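Side-chain contacts in fructosyl amine: oxygen oxidoreductase (Aspergillus fumigatus, PDB 3DJE), which oxidatively deglycates fructosyl amino acids, using bound FAD as cofactor and oxygen as electron acceptor: residues D37-P42 with P299-Q304; E270-I275 with Q431-S436. All coordinates share one frame; numbering follows the deposited sequence.

Overall arrangement
The two contacts lie about 15 Å apart, centre to centre, and alternate along the chain: 37-42, then 270-275, 299-304 and finally 431-436. Interaction 1 joins the loop after strand 33-37 of the six-stranded sheet, beside the FAD, to the loop between strand 295-297 and helix 307-320. Interaction 2 joins the start of strand 274-289, in the other mixed sheet, to the C-terminal tail. That tail also links the two contacts directly, because Ser436 OG lies 2.9 Å from Pro42 O, a probable hydrogen bond. Side chains of both 299-304 and 431-436 touch strand 331-339, so polar bonds and packing together connect the FAD-binding region, the second sheet and the tail.

Interaction 1: residues D37-P42 with P299-Q304; sequences DPYPVP and PFEKTQ. With FAD (flavin-adenine dinucleotide), chain C.
Asp37 OD1 accepts two hydrogen bonds: the ribose hydroxyl O2B of FAD donates to it at 2.7 Å, and the backbone N of Tyr39 donates to the same OD1 at 3.0 Å with an N-H...O angle of 162°. The amide meets the anti lone pair of OD1, the one turned from OD2. The second carboxylate oxygen is equally engaged, since Asp37 OD2 accepts from the other ribose hydroxyl, O3B, at 2.7 Å and also bonds Ala14 N. With one hydroxyl and one backbone amide on each oxygen, the buried carboxylate is fixed against rotation. Pro38 packs against the adenine by van der Waals contact, its CD lying 3.2 Å from FAD N3A and its CG against the fused part of the ring system.

The bridge to 299-304 starts from the same turn. Tyr39 holds its ring beside its own backbone N (chi1 -67°), which carries the hydroxyl across to Glu301, where OH of Tyr39 donates to OE1 of Glu301 at 2.8 Å. Glu301 reaches back with an extended chain. The two flat groups stand nearly perpendicular: OE1 sits at the ring edge near its plane, whereas the hydroxyl comes from above the carboxylate, 52° out of its plane. This is a small surface contact, with 75 Å² buried in all, and Ile45 touches both side chains.

An acidic residue closing the second strand of the nucleotide-binding sheet and taking both ribose hydroxyls is the classic signature of a Rossmann-type FAD site; here its OD1 also closes an Asx turn that sets the backbone of Tyr39.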
loop_
_atom_site.group_PDB
_atom_site.type_symbol
_atom_site.label_atom_id
_atom_site.label_comp_id
_atom_site.label_asym_id
_atom_site.label_seq_id
_atom_site.Cartn_x
_atom_site.Cartn_y
_atom_site.Cartn_z
ATOM N N ASP A 37 -7.562 -10.509 -12.945
ATOM C CA ASP A 37 -7.704 -10.387 -11.478
ATOM C C ASP A 37 -8.927 -11.193 -11.016
ATOM O O ASP A 37 -9.952 -11.147 -11.674
ATOM C CB ASP A 37 -7.861 -8.902 -11.119
ATOM C CG ASP A 37 -7.588 -8.603 -9.653
ATOM O OD1 ASP A 37 -8.366 -9.062 -8.786
ATOM O OD2 ASP A 37 -6.595 -7.903 -9.360
ATOM N N PRO A 38 -8.819 -11.927 -9.883
ATOM C CA PRO A 38 -9.922 -12.744 -9.374
ATOM C C PRO A 38 -11.093 -11.938 -8.796
ATOM O O PRO A 38 -12.155 -12.518 -8.521
ATOM C CB PRO A 38 -9.261 -13.591 -8.271
ATOM C CG PRO A 38 -8.097 -12.810 -7.821
ATOM C CD PRO A 38 -7.612 -12.060 -9.054
ATOM N N TYR A 39 -10.910 -10.628 -8.631
ATOM C CA TYR A 39 -11.982 -9.748 -8.147
ATOM C C TYR A 39 -12.313 -8.652 -9.171
ATOM O O TYR A 39 -11.431 -8.216 -9.906
ATOM C CB TYR A 39 -11.590 -9.092 -6.819
ATOM C CG TYR A 39 -11.476 -10.044 -5.654
ATOM C CD1 TYR A 39 -12.500 -10.140 -4.709
ATOM C CD2 TYR A 39 -10.345 -10.841 -5.485
ATOM C CE1 TYR A 39 -12.400 -11.024 -3.628
ATOM C CE2 TYR A 39 -10.242 -11.745 -4.408
ATOM C CZ TYR A 39 -11.275 -11.817 -3.489
ATOM O OH TYR A 39 -11.177 -12.689 -2.417
ATOM N N PRO A 40 -13.577 -8.169 -9.198
ATOM C CA PRO A 40 -13.870 -7.014 -10.050
ATOM C C PRO A 40 -13.072 -5.795 -9.589
ATOM O O PRO A 40 -12.750 -5.687 -8.408
ATOM C CB PRO A 40 -15.368 -6.760 -9.815
ATOM C CG PRO A 40 -15.890 -7.940 -9.081
ATOM C CD PRO A 40 -14.750 -8.611 -8.418
ATOM N N VAL A 41 -12.707 -4.906 -10.512
ATOM C CA VAL A 41 -12.111 -3.632 -10.112
ATOM C C VAL A 41 -13.187 -2.795 -9.404
ATOM O O VAL A 41 -14.286 -2.619 -9.942
ATOM C CB VAL A 41 -11.538 -2.838 -11.336
ATOM C CG1 VAL A 41 -11.012 -1.467 -10.918
ATOM C CG2 VAL A 41 -10.431 -3.634 -12.036
ATOM N N PRO A 42 -12.885 -2.264 -8.197
ATOM C CA PRO A 42 -11.632 -2.359 -7.438
ATOM C C PRO A 42 -11.596 -3.607 -6.566
ATOM O O PRO A 42 -12.559 -3.900 -5.855
ATOM C CB PRO A 42 -11.653 -1.096 -6.566
ATOM C CG PRO A 42 -13.139 -0.843 -6.327
ATOM C CD PRO A 42 -13.895 -1.439 -7.507
ATOM N N PRO A 299 -1.517 -15.013 2.244
ATOM C CA PRO A 299 -2.587 -14.047 2.457
ATOM C C PRO A 299 -3.974 -14.675 2.402
ATOM O O PRO A 299 -4.173 -15.721 1.766
ATOM C CB PRO A 299 -2.426 -13.050 1.296
ATOM C CG PRO A 299 -1.240 -13.456 0.549
ATOM C CD PRO A 299 -0.839 -14.830 0.951
ATOM N N PHE A 300 -4.923 -14.042 3.084
ATOM C CA PHE A 300 -6.324 -14.406 2.980
ATOM C C PHE A 300 -7.202 -13.178 3.176
ATOM O O PHE A 300 -6.785 -12.206 3.818
ATOM C CB PHE A 300 -6.692 -15.506 3.994
ATOM C CG PHE A 300 -6.497 -15.105 5.435
ATOM C CD1 PHE A 300 -7.556 -14.573 6.171
ATOM C CD2 PHE A 300 -5.262 -15.273 6.054
ATOM C CE1 PHE A 300 -7.387 -14.202 7.516
ATOM C CE2 PHE A 300 -5.078 -14.899 7.396
ATOM C CZ PHE A 300 -6.147 -14.361 8.122
ATOM N N GLU A 301 -8.411 -13.226 2.626
ATOM C CA GLU A 301 -9.377 -12.141 2.767
ATOM C C GLU A 301 -10.121 -12.265 4.102
ATOM O O GLU A 301 -10.565 -13.356 4.477
ATOM C CB GLU A 301 -10.384 -12.152 1.607
ATOM C CG GLU A 301 -11.358 -10.977 1.665
ATOM C CD GLU A 301 -12.478 -11.004 0.626
ATOM O OE1 GLU A 301 -12.654 -12.012 -0.117
ATOM O OE2 GLU A 301 -13.202 -9.987 0.570
ATOM N N LYS A 302 -10.240 -11.152 4.821
ATOM C CA LYS A 302 -11.090 -11.113 6.013
ATOM C C LYS A 302 -11.615 -9.703 6.267
ATOM O O LYS A 302 -10.846 -8.741 6.386
ATOM C CB LYS A 302 -10.376 -11.680 7.247
ATOM C CG LYS A 302 -11.334 -11.919 8.417
ATOM C CD LYS A 302 -11.089 -13.242 9.105
ATOM C CE LYS A 302 -12.180 -13.522 10.120
ATOM N NZ LYS A 302 -13.308 -14.299 9.529
ATOM N N THR A 303 -12.932 -9.596 6.343
ATOM C CA THR A 303 -13.594 -8.330 6.567
ATOM C C THR A 303 -13.885 -8.159 8.076
ATOM O O THR A 303 -14.991 -7.787 8.490
ATOM C CB THR A 303 -14.863 -8.204 5.671
ATOM O OG1 THR A 303 -14.544 -8.655 4.340
ATOM C CG2 THR A 303 -15.286 -6.777 5.579
ATOM N N GLN A 304 -12.855 -8.419 8.877
ATOM C CA GLN A 304 -12.872 -8.210 10.322
ATOM C C GLN A 304 -11.428 -7.916 10.706
ATOM O O GLN A 304 -10.514 -8.070 9.898
ATOM C CB GLN A 304 -13.323 -9.469 11.088
ATOM C CG GLN A 304 -14.748 -9.988 10.820
ATOM C CD GLN A 304 -15.856 -8.999 11.166
ATOM O OE1 GLN A 304 -15.634 -7.986 11.834
ATOM N NE2 GLN A 304 -17.068 -9.289 10.697
HETATM P PA FAD C . -2.507 -4.721 -4.532
HETATM O O1A FAD C . -3.017 -3.377 -4.825
HETATM O O2A FAD C . -2.933 -5.387 -3.263
HETATM O O5B FAD C . -2.898 -5.579 -5.801
HETATM C C5B FAD C . -2.690 -6.992 -5.879
HETATM C C4B FAD C . -3.703 -7.532 -6.896
HETATM O O4B FAD C . -3.289 -8.897 -7.095
HETATM C C3B FAD C . -5.095 -7.571 -6.223
HETATM O O3B FAD C . -6.046 -6.779 -6.952
HETATM C C2B FAD C . -5.432 -9.070 -6.280
HETATM O O2B FAD C . -6.843 -9.314 -6.575
HETATM C C1B FAD C . -4.469 -9.580 -7.389
HETATM N N9A FAD C . -4.419 -11.072 -7.306
HETATM C C8A FAD C . -4.379 -11.853 -6.206
HETATM N N7A FAD C . -4.403 -13.147 -6.589
HETATM C C5A FAD C . -4.461 -13.175 -7.929
HETATM C C6A FAD C . -4.524 -14.203 -8.876
HETATM N N6A FAD C . -4.547 -15.496 -8.476
HETATM N N1A FAD C . -4.573 -13.878 -10.183
HETATM C C2A FAD C . -4.562 -12.602 -10.586
HETATM N N3A FAD C . -4.506 -11.595 -9.708
HETATM C C4A FAD C . -4.456 -11.864 -8.381
HETATM N N1 FAD C . 0.649 3.103 0.886
HETATM C C2 FAD C . 0.805 4.482 0.761
HETATM O O2 FAD C . 1.479 4.976 -0.145
HETATM N N3 FAD C . 0.187 5.317 1.693
HETATM C C4 FAD C . -0.569 4.811 2.745
HETATM O O4 FAD C . -1.105 5.582 3.550
HETATM C C4X FAD C . -0.702 3.419 2.869
HETATM N N5 FAD C . -1.438 2.877 3.921
HETATM C C5X FAD C . -1.709 1.511 3.932
HETATM C C6 FAD C . -2.617 1.021 4.867
HETATM C C7 FAD C . -2.948 -0.328 4.877
HETATM C C7M FAD C . -3.935 -0.815 5.947
HETATM C C8 FAD C . -2.394 -1.193 3.935
HETATM C C8M FAD C . -2.825 -2.679 3.901
HETATM C C9 FAD C . -1.494 -0.690 2.984
HETATM C C9A FAD C . -1.156 0.669 2.970
HETATM N N10 FAD C . -0.245 1.201 2.036
HETATM C C10 FAD C . -0.092 2.584 1.936
HETATM C "C1'" FAD C . 0.529 0.314 1.157
HETATM C "C2'" FAD C . -0.165 0.191 -0.200
HETATM O "O2'" FAD C . -1.590 0.049 -0.010
HETATM C "C3'" FAD C . 0.398 -1.018 -0.943
HETATM O "O3'" FAD C . 1.838 -0.986 -0.872
HETATM C "C4'" FAD C . 0.005 -1.021 -2.424
HETATM O "O4'" FAD C . -1.380 -0.730 -2.606
HETATM C "C5'" FAD C . 0.309 -2.405 -3.011
HETATM O "O5'" FAD C . 0.001 -2.410 -4.415
HETATM P P FAD C . 0.151 -3.762 -5.265
HETATM O O1P FAD C . 1.523 -4.315 -5.058
HETATM O O2P FAD C . -0.330 -3.436 -6.622
HETATM O O3P FAD C . -0.898 -4.783 -4.600
#

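Interaction 2: residues E270-I275 with Q431-S436; sequences EERGEI and QYRDIS
Arg433 meets Glu274 with both terminal nitrogens, each taking its own carboxylate oxygen. NH1 of Arg433 donates to OE1 of Glu274 at 2.9 Å, and NH2 of Arg433 reaches OE2 of Glu274 at 2.9 Å, almost straight at 169°. Both oxygens use their syn lone pairs, and the two groups are nearly coplanar, so the paired bonds hold them flat and set their relative rotation. Arg433 starts with CG opposite its backbone N and then bends at chi3 (-61°), while Glu274 extends toward it from the other direction.

This is the closely fitted part: Glu274 is buried, its OE1 also pairs with His240 ND1, and Arg433 packs on His240 and Phe331. The looser side belongs to Arg272, at the margin of the contact, whose guanidinium lies flat over one face of the Arg433 group with centres 3.9 Å apart and planes at 12°. The two arginine side chains run antiparallel past one another, bringing CD of Arg272 to 3.6 Å from NH2 of Arg433. No directed bond joins these two groups. Glu271 OE1 gives Arg272 NH1 a charge-only salt bridge at 3.5 Å, well out of the guanidinium plane.

Two cations thus stack at van der Waals distance, with Lys437 a further positive charge near Arg272; Glu274 and Glu271 probably offset part of the repulsion. The chemistry implies a directional ion pair with a buried carboxylate, joining the C-terminal tail to strand 274-289, while the neighbouring carboxylates probably help the arginine stack to be tolerated.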
loop_
_atom_site.group_PDB
_atom_site.type_symbol
_atom_site.label_atom_id
_atom_site.label_comp_id
_atom_site.label_asym_id
_atom_site.label_seq_id
_atom_site.Cartn_x
_atom_site.Cartn_y
_atom_site.Cartn_z
ATOM N N GLU A 270 -16.601 11.455 2.167
ATOM C CA GLU A 270 -17.819 12.166 1.795
ATOM C C GLU A 270 -19.018 11.244 1.727
ATOM O O GLU A 270 -20.105 11.607 2.195
ATOM C CB GLU A 270 -17.639 12.893 0.456
ATOM C CG GLU A 270 -16.756 14.125 0.526
ATOM C CD GLU A 270 -17.329 15.237 1.417
ATOM O OE1 GLU A 270 -18.570 15.343 1.554
ATOM O OE2 GLU A 270 -16.525 16.007 1.982
ATOM N N GLU A 271 -18.816 10.056 1.150
ATOM C CA GLU A 271 -19.914 9.125 0.871
ATOM C C GLU A 271 -20.705 8.814 2.128
ATOM O O GLU A 271 -21.927 8.958 2.136
ATOM C CB GLU A 271 -19.391 7.824 0.264
ATOM C CG GLU A 271 -19.263 7.830 -1.240
ATOM C CD GLU A 271 -18.582 6.567 -1.772
ATOM O OE1 GLU A 271 -18.330 5.620 -0.984
ATOM O OE2 GLU A 271 -18.283 6.525 -2.984
ATOM N N ARG A 272 -20.004 8.407 3.185
ATOM C CA ARG A 272 -20.659 7.874 4.382
ATOM C C ARG A 272 -20.311 8.588 5.676
ATOM O O ARG A 272 -20.796 8.197 6.750
ATOM C CB ARG A 272 -20.362 6.380 4.540
ATOM C CG ARG A 272 -20.879 5.492 3.414
ATOM C CD ARG A 272 -20.524 4.034 3.701
ATOM N NE ARG A 272 -21.062 3.125 2.686
ATOM C CZ ARG A 272 -20.406 2.705 1.606
ATOM N NH1 ARG A 272 -19.159 3.113 1.350
ATOM N NH2 ARG A 272 -21.012 1.873 0.765
ATOM N N GLY A 273 -19.492 9.634 5.579
ATOM C CA GLY A 273 -19.015 10.360 6.754
ATOM C C GLY A 273 -18.187 9.470 7.667
ATOM O O GLY A 273 -18.170 9.661 8.890
ATOM N N GLU A 274 -17.486 8.505 7.074
ATOM C CA GLU A 274 -16.707 7.538 7.844
ATOM C C GLU A 274 -15.263 7.957 8.011
ATOM O O GLU A 274 -14.604 8.305 7.039
ATOM C CB GLU A 274 -16.781 6.155 7.195
ATOM C CG GLU A 274 -18.167 5.509 7.381
ATOM C CD GLU A 274 -18.341 4.190 6.675
ATOM O OE1 GLU A 274 -17.569 3.857 5.734
ATOM O OE2 GLU A 274 -19.294 3.470 7.058
ATOM N N ILE A 275 -14.789 7.937 9.255
ATOM C CA ILE A 275 -13.363 8.155 9.551
ATOM C C ILE A 275 -12.664 6.807 9.514
ATOM O O ILE A 275 -13.052 5.880 10.229
ATOM C CB ILE A 275 -13.138 8.809 10.946
ATOM C CG1 ILE A 275 -13.728 10.229 10.969
ATOM C CG2 ILE A 275 -11.630 8.851 11.308
ATOM C CD1 ILE A 275 -13.807 10.872 12.393
ATOM N N GLN A 431 -20.469 -5.590 10.556
ATOM C CA GLN A 431 -21.258 -5.820 9.348
ATOM C C GLN A 431 -20.371 -5.965 8.103
ATOM O O GLN A 431 -19.389 -5.231 7.942
ATOM C CB GLN A 431 -22.216 -4.648 9.146
ATOM C CG GLN A 431 -23.133 -4.794 7.950
ATOM C CD GLN A 431 -24.309 -5.692 8.246
ATOM O OE1 GLN A 431 -24.373 -6.828 7.775
ATOM N NE2 GLN A 431 -25.247 -5.191 9.046
ATOM N N TYR A 432 -20.718 -6.915 7.238
ATOM C CA TYR A 432 -20.006 -7.097 5.978
ATOM C C TYR A 432 -20.384 -6.009 4.982
ATOM O O TYR A 432 -21.538 -5.559 4.932
ATOM C CB TYR A 432 -20.285 -8.484 5.378
ATOM C CG TYR A 432 -19.680 -8.692 4.006
ATOM C CD1 TYR A 432 -18.313 -8.926 3.855
ATOM C CD2 TYR A 432 -20.471 -8.636 2.854
ATOM C CE1 TYR A 432 -17.742 -9.108 2.596
ATOM C CE2 TYR A 432 -19.909 -8.820 1.586
ATOM C CZ TYR A 432 -18.542 -9.058 1.470
ATOM O OH TYR A 432 -17.966 -9.247 0.235
ATOM N N ARG A 433 -19.390 -5.604 4.199
ATOM C CA ARG A 433 -19.562 -4.708 3.066
ATOM C C ARG A 433 -18.675 -5.245 1.962
ATOM O O ARG A 433 -17.535 -5.638 2.215
ATOM C CB ARG A 433 -19.138 -3.287 3.431
ATOM C CG ARG A 433 -19.208 -2.274 2.282
ATOM C CD ARG A 433 -18.659 -0.923 2.748
ATOM N NE ARG A 433 -19.443 -0.384 3.867
ATOM C CZ ARG A 433 -19.077 0.644 4.629
ATOM N NH1 ARG A 433 -17.929 1.280 4.406
ATOM N NH2 ARG A 433 -19.870 1.045 5.622
ATOM N N ASP A 434 -19.216 -5.284 0.751
ATOM C CA ASP A 434 -18.467 -5.752 -0.399
ATOM C C ASP A 434 -17.825 -4.538 -1.049
ATOM O O ASP A 434 -18.490 -3.784 -1.764
ATOM C CB ASP A 434 -19.399 -6.480 -1.380
ATOM C CG ASP A 434 -18.690 -6.913 -2.654
ATOM O OD1 ASP A 434 -17.485 -6.615 -2.815
ATOM O OD2 ASP A 434 -19.347 -7.554 -3.505
ATOM N N ILE A 435 -16.533 -4.343 -0.793
ATOM C CA ILE A 435 -15.854 -3.142 -1.276
ATOM C C ILE A 435 -15.460 -3.209 -2.762
ATOM O O ILE A 435 -14.907 -2.242 -3.290
ATOM C CB ILE A 435 -14.644 -2.748 -0.394
ATOM C CG1 ILE A 435 -13.625 -3.885 -0.318
ATOM C CG2 ILE A 435 -15.131 -2.361 1.003
ATOM C CD1 ILE A 435 -12.297 -3.458 0.309
ATOM N N SER A 436 -15.735 -4.343 -3.411
ATOM C CA SER A 436 -15.609 -4.461 -4.874
ATOM C C SER A 436 -16.860 -3.897 -5.546
ATOM O O SER A 436 -16.917 -3.778 -6.782
ATOM C CB SER A 436 -15.383 -5.917 -5.300
ATOM O OG SER A 436 -14.026 -6.314 -5.156
#